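Local coordinates for protein diaminobutyrate-pyruvate transaminase and L-2,4-diaminobutyrate decarboxylase (Vibrio parahaemolyticus, PDB 2QMA) that probably acts, through its C-terminal decarboxylase domain, as a pyridoxal-phosphate-dependent L-2,4-diaminobutyrate decarboxylase, the whole protein also carrying a transaminase domain, at residues 211-214 and 215-219. Sequence-based numbering, arbitrary orientation.
Sequences SHFT and VQKSA
The chain turns into a helix here through two backbone hydrogen bonds: Val215 N to His212 O, 2.9 Å, spans three residues, a turn, and Lys217 N to Phe213 O, 3.0 Å, spans four, the alpha-helical pattern. Phe213 and Gln216 pack on each other at this first turn. In the Phe213 conformer described, one of two modelled, CG is anti to the backbone N (chi1 -158°); the ring leans forward over the turn, and Gln216 CB sits over one of its faces in a CH-pi contact, 3.6 Å from the ring centroid. A bend at chi2 of Gln216 then lays its amide almost parallel to the ring, the two planes 6° apart and stacked. Glutamine suits this partly exposed place because its methylenes give the ring an apolar partner and its flat amide lies against it, while NE2 can still donate, weakly, to a water that bonds Ser211 O. Lys217 meets the ring at the edge through its aliphatic chain, CG lying 3.6 Å from Phe213 CD2. His212 ND1 and Thr214 OG1 share a hydrogen bond of 3.0 Å, and the threonine hydroxyl also bonds Asn171, so this short polar residue ties the imidazole to helix 167-187. The His212 side chain is about 6 Å from that of Lys325, the predicted cofactor lysine, unmodified here; this is consistent with the histidine that stacks on the cofactor ring in related group II decarboxylases. Helix 214-221 follows strand 203-208 of the large mixed sheet: Val215 packs its branched side chain on Ile205 and Cys207, Ser218 touches helix 167-187, and Ala219 fits against Ile205 and Val229 of the adjoining strands.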
loop_
_atom_site.group_PDB
_atom_site.type_symbol
_atom_site.label_atom_id
_atom_site.label_comp_id
_atom_site.label_asym_id
_atom_site.label_seq_id
_atom_site.Cartn_x
_atom_site.Cartn_y
_atom_site.Cartn_z
ATOM N N SER A 211 16.040 14.869 9.479
ATOM C CA SER A 211 15.661 13.586 8.884
ATOM C C SER A 211 14.137 13.516 8.922
ATOM O O SER A 211 13.514 14.239 9.702
ATOM C CB SER A 211 16.244 12.392 9.662
ATOM O OG SER A 211 17.649 12.286 9.542
ATOM N N HIS A 212 13.546 12.654 8.087
ATOM C CA HIS A 212 12.085 12.467 8.093
ATOM C C HIS A 212 11.589 11.827 9.400
ATOM O O HIS A 212 12.238 10.947 9.946
ATOM C CB HIS A 212 11.602 11.692 6.859
ATOM C CG HIS A 212 10.142 11.878 6.593
ATOM N ND1 HIS A 212 9.202 10.922 6.907
ATOM C CD2 HIS A 212 9.456 12.937 6.095
ATOM C CE1 HIS A 212 7.998 11.369 6.582
ATOM N NE2 HIS A 212 8.124 12.596 6.103
ATOM N N PHE A 213 10.452 12.309 9.905
ATOM C CA PHE A 213 9.991 11.876 11.225
ATOM C C PHE A 213 9.550 10.418 11.226
ATOM O O PHE A 213 9.245 9.873 12.279
ATOM C CB PHE A 213 8.891 12.794 11.796
ATOM C CG PHE A 213 8.767 12.715 13.306
ATOM C CD1 PHE A 213 9.518 13.560 14.124
ATOM C CD2 PHE A 213 7.926 11.766 13.909
ATOM C CE1 PHE A 213 9.419 13.478 15.515
ATOM C CE2 PHE A 213 7.820 11.677 15.296
ATOM C CZ PHE A 213 8.566 12.533 16.102
ATOM N N THR A 214 9.549 9.773 10.052
ATOM C CA THR A 214 9.332 8.330 10.028
ATOM C C THR A 214 10.520 7.582 10.678
ATOM O O THR A 214 10.434 6.365 10.863
ATOM C CB THR A 214 9.006 7.725 8.619
ATOM O OG1 THR A 214 9.985 8.137 7.651
ATOM C CG2 THR A 214 7.591 8.136 8.147
ATOM N N VAL A 215 11.607 8.277 11.025
ATOM C CA VAL A 215 12.680 7.618 11.838
ATOM C C VAL A 215 12.191 7.389 13.273
ATOM O O VAL A 215 12.260 6.289 13.785
ATOM C CB VAL A 215 14.087 8.346 11.836
ATOM C CG1 VAL A 215 15.109 7.601 12.722
ATOM C CG2 VAL A 215 14.651 8.480 10.424
ATOM N N GLN A 216 11.727 8.455 13.924
ATOM C CA GLN A 216 11.127 8.352 15.249
ATOM C C GLN A 216 9.909 7.402 15.189
ATOM O O GLN A 216 9.755 6.534 16.037
ATOM C CB GLN A 216 10.685 9.740 15.702
ATOM C CG GLN A 216 11.850 10.648 16.027
ATOM C CD GLN A 216 12.554 11.348 14.825
ATOM O OE1 GLN A 216 12.422 10.988 13.648
ATOM N NE2 GLN A 216 13.315 12.372 15.157
ATOM N N LYS A 217 9.068 7.557 14.159
ATOM C CA LYS A 217 7.822 6.759 14.079
ATOM C C LYS A 217 8.202 5.295 13.857
ATOM O O LYS A 217 7.578 4.395 14.414
ATOM C CB LYS A 217 6.906 7.237 12.949
ATOM C CG LYS A 217 6.364 8.640 13.154
ATOM C CD LYS A 217 5.363 9.012 12.073
ATOM C CE LYS A 217 3.963 9.149 12.646
ATOM N NZ LYS A 217 3.059 9.907 11.695
ATOM N N SER A 218 9.254 5.077 13.077
ATOM C CA SER A 218 9.753 3.725 12.819
ATOM C C SER A 218 10.232 3.117 14.124
ATOM O O SER A 218 9.894 1.988 14.450
ATOM C CB SER A 218 10.892 3.763 11.790
ATOM O OG SER A 218 10.311 3.909 10.505
ATOM N N ALA A 219 10.994 3.890 14.895
ATOM C CA ALA A 219 11.489 3.394 16.178
ATOM C C ALA A 219 10.347 3.017 17.132
ATOM O O ALA A 219 10.413 1.990 17.830
ATOM C CB ALA A 219 12.476 4.414 16.830
HETATM O O HOH W 1 14.749 13.812 12.463
#